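Cytochrome P450 (CYP102L1) (PDB 6N6Q) binds haem and, as a phage-encoded cytochrome P450, probably acts as a haem-thiolate monooxygenase on an organic substrate. Local coordinates at residues 304-318 and 432-444. Sequence-based numbering, arbitrary orientation.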
ATOM      1  N   ALA A 304      -7.063  10.295  20.305  1.00 62.89           N
ATOM      2  CA  ALA A 304      -7.791   9.723  19.177  1.00 55.86           C
ATOM      3  C   ALA A 304      -9.100   9.088  19.632  1.00 56.87           C
ATOM      4  O   ALA A 304     -10.137   9.254  18.978  1.00 50.46           O
ATOM      5  CB  ALA A 304      -6.919   8.701  18.450  1.00 50.66           C
ATOM      6  N   ARG A 305      -9.073   8.363  20.753  1.00 52.70           N
ATOM      7  CA  ARG A 305     -10.299   7.762  21.268  1.00 54.88           C
ATOM      8  C   ARG A 305     -11.309   8.824  21.681  1.00 56.51           C
ATOM      9  O   ARG A 305     -12.519   8.581  21.629  1.00 55.20           O
ATOM     10  CB  ARG A 305      -9.983   6.838  22.444  1.00 54.30           C
ATOM     11  CG  ARG A 305     -10.989   5.718  22.645  1.00 60.18           C
ATOM     12  CD  ARG A 305     -10.565   4.779  23.765  1.00 62.91           C
ATOM     13  NE  ARG A 305      -9.237   4.210  23.544  1.00 71.26           N
ATOM     14  CZ  ARG A 305      -8.999   3.121  22.817  1.00 57.66           C
ATOM     15  NH1 ARG A 305     -10.000   2.481  22.232  1.00 61.31           N
ATOM     16  NH2 ARG A 305      -7.757   2.676  22.673  1.00 57.02           N
ATOM     17  N   ALA A 306     -10.836  10.005  22.087  1.00 57.34           N
ATOM     18  CA  ALA A 306     -11.755  11.086  22.425  1.00 59.76           C
ATOM     19  C   ALA A 306     -12.374  11.705  21.179  1.00 57.49           C
ATOM     20  O   ALA A 306     -13.523  12.160  21.219  1.00 54.16           O
ATOM     21  CB  ALA A 306     -11.035  12.156  23.246  1.00 43.23           C
ATOM     22  N   GLU A 307     -11.633  11.732  20.067  1.00 56.39           N
ATOM     23  CA  GLU A 307     -12.169  12.303  18.837  1.00 54.62           C
ATOM     24  C   GLU A 307     -13.241  11.404  18.232  1.00 56.64           C
ATOM     25  O   GLU A 307     -14.232  11.895  17.679  1.00 51.59           O
ATOM     26  CB  GLU A 307     -11.043  12.543  17.835  1.00 51.37           C
ATOM     27  CG  GLU A 307     -11.444  13.397  16.643  1.00 51.89           C
ATOM     28  CD  GLU A 307     -10.338  13.512  15.611  1.00 66.74           C
ATOM     29  OE1 GLU A 307      -9.808  12.462  15.186  1.00 65.05           O
ATOM     30  OE2 GLU A 307      -9.991  14.652  15.233  1.00 69.82           O
ATOM     31  N   VAL A 308     -13.063  10.084  18.327  1.00 55.42           N
ATOM     32  CA  VAL A 308     -14.063   9.165  17.796  1.00 57.94           C
ATOM     33  C   VAL A 308     -15.230   8.975  18.757  1.00 60.44           C
ATOM     34  O   VAL A 308     -16.322   8.587  18.322  1.00 55.76           O
ATOM     35  CB  VAL A 308     -13.432   7.807  17.445  1.00 59.03           C
ATOM     36  CG1 VAL A 308     -12.289   7.996  16.454  1.00 54.78           C
ATOM     37  CG2 VAL A 308     -12.943   7.097  18.698  1.00 55.97           C
ATOM     38  N   ASP A 309     -15.032   9.236  20.052  1.00 61.03           N
ATOM     39  CA  ASP A 309     -16.155   9.206  20.984  1.00 59.95           C
ATOM     40  C   ASP A 309     -17.061  10.413  20.783  1.00 50.85           C
ATOM     41  O   ASP A 309     -18.290  10.295  20.868  1.00 56.43           O
ATOM     42  CB  ASP A 309     -15.650   9.151  22.427  1.00 54.41           C
ATOM     43  CG  ASP A 309     -15.128   7.779  22.811  1.00 63.15           C
ATOM     44  OD1 ASP A 309     -15.142   6.871  21.952  1.00 61.10           O
ATOM     45  OD2 ASP A 309     -14.699   7.610  23.973  1.00 58.39           O
ATOM     46  N   ALA A 310     -16.475  11.579  20.506  1.00 45.89           N
ATOM     47  CA  ALA A 310     -17.275  12.779  20.299  1.00 53.25           C
ATOM     48  C   ALA A 310     -18.052  12.722  18.991  1.00 50.21           C
ATOM     49  O   ALA A 310     -19.128  13.321  18.886  1.00 54.48           O
ATOM     50  CB  ALA A 310     -16.382  14.020  20.332  1.00 46.85           C
ATOM     51  N   MET A 311     -17.530  12.017  17.988  1.00 50.60           N
ATOM     52  CA  MET A 311     -18.228  11.924  16.711  1.00 51.15           C
ATOM     53  C   MET A 311     -19.414  10.968  16.789  1.00 52.78           C
ATOM     54  O   MET A 311     -20.499  11.280  16.286  1.00 52.99           O
ATOM     55  CB  MET A 311     -17.257  11.489  15.613  1.00 53.81           C
ATOM     56  CG  MET A 311     -17.869  11.443  14.221  1.00 56.71           C
ATOM     57  SD  MET A 311     -18.280  13.070  13.564  1.00 63.90           S
ATOM     58  CE  MET A 311     -16.654  13.813  13.466  1.00 49.03           C
ATOM     59  N   TRP A 312     -19.230   9.806  17.417  1.00 51.40           N
ATOM     60  CA  TRP A 312     -20.288   8.809  17.568  1.00 52.56           C
ATOM     61  C   TRP A 312     -20.418   8.461  19.045  1.00 56.93           C
ATOM     62  O   TRP A 312     -19.744   7.547  19.541  1.00 58.07           O
ATOM     63  CB  TRP A 312     -20.001   7.562  16.731  1.00 53.12           C
ATOM     64  CG  TRP A 312     -19.778   7.845  15.275  1.00 49.01           C
ATOM     65  CD1 TRP A 312     -20.732   7.968  14.309  1.00 49.66           C
ATOM     66  CD2 TRP A 312     -18.517   8.037  14.621  1.00 53.73           C
ATOM     67  NE1 TRP A 312     -20.144   8.228  13.094  1.00 52.84           N
ATOM     68  CE2 TRP A 312     -18.784   8.275  13.259  1.00 53.83           C
ATOM     69  CE3 TRP A 312     -17.187   8.030  15.056  1.00 53.55           C
ATOM     70  CZ2 TRP A 312     -17.773   8.507  12.327  1.00 51.63           C
ATOM     71  CZ3 TRP A 312     -16.183   8.261  14.128  1.00 52.78           C
ATOM     72  CH2 TRP A 312     -16.482   8.495  12.782  1.00 48.02           C
ATOM     73  N   PRO A 313     -21.268   9.175  19.781  1.00 56.09           N
ATOM     74  CA  PRO A 313     -21.451   8.869  21.205  1.00 57.45           C
ATOM     75  C   PRO A 313     -22.050   7.485  21.413  1.00 55.30           C
ATOM     76  O   PRO A 313     -22.642   6.888  20.511  1.00 60.75           O
ATOM     77  CB  PRO A 313     -22.406   9.968  21.687  1.00 53.45           C
ATOM     78  CG  PRO A 313     -22.231  11.081  20.701  1.00 57.48           C
ATOM     79  CD  PRO A 313     -21.973  10.405  19.386  1.00 59.48           C
ATOM     80  N   GLY A 314     -21.892   6.980  22.633  1.00 49.76           N
ATOM     81  CA  GLY A 314     -22.330   5.643  22.970  1.00 62.54           C
ATOM     82  C   GLY A 314     -21.361   4.586  22.473  1.00 65.84           C
ATOM     83  O   GLY A 314     -20.455   4.843  21.680  1.00 62.04           O
ATOM     84  N   ARG A 315     -21.563   3.362  22.957  1.00 62.26           N
ATOM     85  CA  ARG A 315     -20.717   2.237  22.581  1.00 66.04           C
ATOM     86  C   ARG A 315     -21.358   1.341  21.529  1.00 63.25           C
ATOM     87  O   ARG A 315     -20.841   0.252  21.261  1.00 63.35           O
ATOM     88  CB  ARG A 315     -20.336   1.420  23.817  1.00 73.00           C
ATOM     89  CG  ARG A 315     -19.367   2.127  24.768  1.00 71.92           C
ATOM     90  CD  ARG A 315     -17.961   2.299  24.175  1.00 69.40           C
ATOM     91  NE  ARG A 315     -17.879   3.387  23.202  1.00 68.71           N
ATOM     92  CZ  ARG A 315     -17.802   4.675  23.523  1.00 69.11           C
ATOM     93  NH1 ARG A 315     -17.798   5.043  24.797  1.00 75.21           N
ATOM     94  NH2 ARG A 315     -17.734   5.597  22.572  1.00 64.46           N
ATOM     95  N   THR A 316     -22.466   1.768  20.934  1.00 64.51           N
ATOM     96  CA  THR A 316     -22.985   1.090  19.756  1.00 63.04           C
ATOM     97  C   THR A 316     -22.075   1.376  18.566  1.00 63.26           C
ATOM     98  O   THR A 316     -21.448   2.435  18.484  1.00 66.42           O
ATOM     99  CB  THR A 316     -24.413   1.551  19.460  1.00 63.04           C
ATOM    100  OG1 THR A 316     -25.189   1.504  20.663  1.00 77.94           O
ATOM    101  CG2 THR A 316     -25.068   0.654  18.415  1.00 64.23           C
ATOM    102  N   PHE A 317     -21.993   0.412  17.651  1.00 62.74           N
ATOM    103  CA  PHE A 317     -21.135   0.555  16.484  1.00 55.56           C
ATOM    104  C   PHE A 317     -21.446   1.868  15.767  1.00 56.37           C
ATOM    105  O   PHE A 317     -22.625   2.203  15.581  1.00 58.65           O
ATOM    106  CB  PHE A 317     -21.324  -0.626  15.530  1.00 57.08           C
ATOM    107  CG  PHE A 317     -20.307  -0.680  14.425  1.00 54.59           C
ATOM    108  CD1 PHE A 317     -19.084  -1.300  14.622  1.00 54.67           C
ATOM    109  CD2 PHE A 317     -20.574  -0.114  13.189  1.00 51.58           C
ATOM    110  CE1 PHE A 317     -18.145  -1.354  13.606  1.00 58.76           C
ATOM    111  CE2 PHE A 317     -19.640  -0.163  12.170  1.00 53.91           C
ATOM    112  CZ  PHE A 317     -18.425  -0.785  12.378  1.00 53.09           C
ATOM    113  N   PRO A 318     -20.433   2.641  15.378  1.00 63.26           N
ATOM    114  CA  PRO A 318     -20.693   3.975  14.821  1.00 55.24           C
ATOM    115  C   PRO A 318     -21.498   3.916  13.533  1.00 54.47           C
ATOM    116  O   PRO A 318     -21.261   3.075  12.662  1.00 58.49           O
ATOM    117  CB  PRO A 318     -19.286   4.532  14.577  1.00 45.88           C
ATOM    118  CG  PRO A 318     -18.416   3.780  15.528  1.00 50.23           C
ATOM    119  CD  PRO A 318     -18.997   2.402  15.593  1.00 50.49           C
ATOM    120  N   ALA A 432     -11.426   2.113   9.499  1.00 48.71           N
ATOM    121  CA  ALA A 432     -10.959   0.919  10.195  1.00 44.64           C
ATOM    122  C   ALA A 432     -10.433   1.265  11.582  1.00 46.08           C
ATOM    123  O   ALA A 432     -10.759   0.592  12.568  1.00 42.68           O
ATOM    124  CB  ALA A 432      -9.879   0.220   9.368  1.00 41.90           C
ATOM    125  N   LEU A 433      -9.616   2.316  11.678  1.00 44.99           N
ATOM    126  CA  LEU A 433      -9.056   2.700  12.970  1.00 48.38           C
ATOM    127  C   LEU A 433     -10.119   3.296  13.882  1.00 46.48           C
ATOM    128  O   LEU A 433     -10.118   3.043  15.093  1.00 50.12           O
ATOM    129  CB  LEU A 433      -7.907   3.686  12.772  1.00 46.71           C
ATOM    130  CG  LEU A 433      -6.580   3.075  12.327  1.00 48.64           C
ATOM    131  CD1 LEU A 433      -5.617   4.162  11.909  1.00 54.20           C
ATOM    132  CD2 LEU A 433      -5.986   2.241  13.449  1.00 48.37           C
ATOM    133  N   ALA A 434     -11.031   4.096  13.323  1.00 47.97           N
ATOM    134  CA  ALA A 434     -12.077   4.704  14.138  1.00 50.55           C
ATOM    135  C   ALA A 434     -12.966   3.642  14.771  1.00 51.71           C
ATOM    136  O   ALA A 434     -13.332   3.750  15.946  1.00 51.39           O
ATOM    137  CB  ALA A 434     -12.912   5.669  13.297  1.00 44.22           C
ATOM    138  N   ALA A 435     -13.312   2.602  14.009  1.00 48.30           N
ATOM    139  CA  ALA A 435     -14.153   1.538  14.549  1.00 50.84           C
ATOM    140  C   ALA A 435     -13.432   0.760  15.642  1.00 46.34           C
ATOM    141  O   ALA A 435     -14.034   0.407  16.662  1.00 54.23           O
ATOM    142  CB  ALA A 435     -14.599   0.602  13.427  1.00 46.12           C
ATOM    143  N   ILE A 436     -12.141   0.486  15.452  1.00 44.16           N
ATOM    144  CA  ILE A 436     -11.392  -0.287  16.438  1.00 50.72           C
ATOM    145  C   ILE A 436     -11.254   0.494  17.741  1.00 49.58           C
ATOM    146  O   ILE A 436     -11.499  -0.038  18.830  1.00 53.45           O
ATOM    147  CB  ILE A 436     -10.021  -0.694  15.865  1.00 49.55           C
ATOM    148  CG1 ILE A 436     -10.204  -1.707  14.732  1.00 53.29           C
ATOM    149  CG2 ILE A 436      -9.126  -1.262  16.957  1.00 47.61           C
ATOM    150  CD1 ILE A 436      -8.935  -2.021  13.976  1.00 49.70           C
ATOM    151  N   LEU A 437     -10.871   1.771  17.648  1.00 43.96           N
ATOM    152  CA  LEU A 437     -10.724   2.593  18.847  1.00 50.87           C
ATOM    153  C   LEU A 437     -12.057   2.822  19.546  1.00 54.59           C
ATOM    154  O   LEU A 437     -12.096   2.968  20.773  1.00 54.69           O
ATOM    155  CB  LEU A 437     -10.089   3.934  18.489  1.00 50.76           C
ATOM    156  CG  LEU A 437      -8.613   3.918  18.101  1.00 46.11           C
ATOM    157  CD1 LEU A 437      -8.160   5.321  17.757  1.00 43.15           C
ATOM    158  CD2 LEU A 437      -7.780   3.340  19.232  1.00 48.06           C
ATOM    159  N   HIS A 438     -13.152   2.867  18.788  1.00 47.96           N
ATOM    160  CA  HIS A 438     -14.469   3.083  19.371  1.00 56.50           C
ATOM    161  C   HIS A 438     -14.987   1.844  20.093  1.00 59.20           C
ATOM    162  O   HIS A 438     -15.657   1.970  21.125  1.00 59.63           O
ATOM    163  CB  HIS A 438     -15.451   3.510  18.278  1.00 55.43           C
ATOM    164  CG  HIS A 438     -16.816   3.848  18.783  1.00 56.22           C
ATOM    165  ND1 HIS A 438     -17.771   2.890  19.047  1.00 61.20           N
ATOM    166  CD2 HIS A 438     -17.393   5.042  19.059  1.00 58.07           C
ATOM    167  CE1 HIS A 438     -18.875   3.479  19.472  1.00 59.40           C
ATOM    168  NE2 HIS A 438     -18.673   4.783  19.489  1.00 65.20           N
ATOM    169  N   GLN A 439     -14.678   0.653  19.582  1.00 52.29           N
ATOM    170  CA  GLN A 439     -15.222  -0.592  20.105  1.00 50.69           C
ATOM    171  C   GLN A 439     -14.293  -1.313  21.069  1.00 54.33           C
ATOM    172  O   GLN A 439     -14.777  -1.969  21.999  1.00 54.33           O
ATOM    173  CB  GLN A 439     -15.564  -1.543  18.951  1.00 55.28           C
ATOM    174  CG  GLN A 439     -16.596  -0.995  17.989  1.00 57.93           C
ATOM    175  CD  GLN A 439     -17.936  -0.764  18.654  1.00 58.84           C
ATOM    176  OE1 GLN A 439     -18.443   0.357  18.684  1.00 53.34           O
ATOM    177  NE2 GLN A 439     -18.520  -1.829  19.192  1.00 51.24           N
ATOM    178  N   PHE A 440     -12.980  -1.225  20.873  1.00 54.68           N
ATOM    179  CA  PHE A 440     -12.029  -1.988  21.666  1.00 56.42           C
ATOM    180  C   PHE A 440     -10.986  -1.065  22.276  1.00 54.89           C
ATOM    181  O   PHE A 440     -10.795   0.074  21.841  1.00 52.59           O
ATOM    182  CB  PHE A 440     -11.316  -3.058  20.827  1.00 51.35           C
ATOM    183  CG  PHE A 440     -12.245  -3.957  20.068  1.00 61.36           C
ATOM    184  CD1 PHE A 440     -12.867  -5.022  20.697  1.00 57.18           C
ATOM    185  CD2 PHE A 440     -12.489  -3.745  18.722  1.00 58.62           C
ATOM    186  CE1 PHE A 440     -13.719  -5.853  20.001  1.00 59.27           C
ATOM    187  CE2 PHE A 440     -13.340  -4.573  18.020  1.00 58.21           C
ATOM    188  CZ  PHE A 440     -13.957  -5.628  18.660  1.00 58.74           C
ATOM    189  N   GLU A 441     -10.312  -1.579  23.300  1.00 54.33           N
ATOM    190  CA  GLU A 441      -9.079  -0.998  23.805  1.00 62.13           C
ATOM    191  C   GLU A 441      -7.932  -1.960  23.518  1.00 61.01           C
ATOM    192  O   GLU A 441      -8.113  -3.180  23.501  1.00 53.41           O
ATOM    193  CB  GLU A 441      -9.168  -0.691  25.304  1.00 61.80           C
ATOM    194  CG  GLU A 441      -9.410  -1.895  26.194  1.00 61.69           C
ATOM    195  CD  GLU A 441      -9.707  -1.493  27.625  1.00 79.58           C
ATOM    196  OE1 GLU A 441     -10.269  -0.395  27.828  1.00 74.38           O
ATOM    197  OE2 GLU A 441      -9.372  -2.268  28.547  1.00 88.34           O
ATOM    198  N   LEU A 442      -6.753  -1.397  23.277  1.00 60.55           N
ATOM    199  CA  LEU A 442      -5.626  -2.142  22.732  1.00 59.86           C
ATOM    200  C   LEU A 442      -4.643  -2.482  23.847  1.00 61.59           C
ATOM    201  O   LEU A 442      -4.160  -1.587  24.548  1.00 65.31           O
ATOM    202  CB  LEU A 442      -4.936  -1.334  21.634  1.00 63.08           C
ATOM    203  CG  LEU A 442      -5.851  -0.652  20.614  1.00 59.39           C
ATOM    204  CD1 LEU A 442      -5.058   0.295  19.726  1.00 58.77           C
ATOM    205  CD2 LEU A 442      -6.587  -1.679  19.772  1.00 52.51           C
ATOM    206  N   GLU A 443      -4.348  -3.770  24.001  1.00 60.96           N
ATOM    207  CA  GLU A 443      -3.344  -4.225  24.955  1.00 67.10           C
ATOM    208  C   GLU A 443      -2.136  -4.757  24.198  1.00 68.22           C
ATOM    209  O   GLU A 443      -2.245  -5.791  23.519  1.00 59.18           O
ATOM    210  CB  GLU A 443      -3.915  -5.307  25.875  1.00 65.60           C
ATOM    211  CG  GLU A 443      -2.920  -5.835  26.901  1.00 72.94           C
ATOM    212  CD  GLU A 443      -3.484  -6.969  27.739  1.00 83.34           C
ATOM    213  OE1 GLU A 443      -4.689  -7.271  27.606  1.00 78.24           O
ATOM    214  OE2 GLU A 443      -2.720  -7.562  28.531  1.00 87.37           O
ATOM    215  N   PRO A 444      -0.983  -4.100  24.268  1.00 58.91           N
ATOM    216  CA  PRO A 444       0.211  -4.617  23.597  1.00 57.23           C
ATOM    217  C   PRO A 444       0.807  -5.789  24.364  1.00 62.68           C
ATOM    218  O   PRO A 444       0.454  -6.069  25.511  1.00 67.17           O
ATOM    219  CB  PRO A 444       1.160  -3.416  23.596  1.00 57.90           C
ATOM    220  CG  PRO A 444       0.779  -2.663  24.825  1.00 62.65           C
ATOM    221  CD  PRO A 444      -0.717  -2.831  24.967  1.00 64.35           C
TER
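In the cytochrome P450 fold, the J helix (298-311) crosses the end of the L helix (422-439), and the loop after J wraps round H438. The short segments 304-311 and 432-439 have axes 9.0 Å apart at closest approach and a signed crossing angle of -92°, so the helices lie nearly perpendicular. Alanines meet branched side chains at the crossing: A304 CB lies 3.7 Å from L437 CD1, and A434 CB lies 4.0 Å from V308 CG1.

H438 carries the loop side. With CG anti to the backbone N (chi1 -176°), its imidazole reaches into the turn, where NE2 donates to the carbonyl O of W312 (3.0 Å, N-H...O 140°), which lies close to the ring plane. ND1 donates to Q439 OE1, also near that plane; bonds from both nitrogens fix the ring's rotation and would be consistent with a protonated imidazole, though no proton is seen. P318 CG sits over the centre of one face, 3.7 Å from the centroid, a CH-pi contact; R315 NE lies over the opposite face, displaced toward the rim. R315 is held there by a salt bridge from NH2 to D309 OD1, a carboxylate oxygen that also pairs with R470 near the C-terminus. Further along the loop, F317 CE1 touches A435 CB at 4.1 Å.

At the junction of helix 422-439 and strand 440-444, R305 NH1 meets the backbone through two weak hydrogen bonds, to L437 O and F440 O, each 2.6 Å long; the arginine chain bends at chi3, which sets one guanidinium face against L437 CD2. R470 NE shares the L437 O acceptor with R305 NH1.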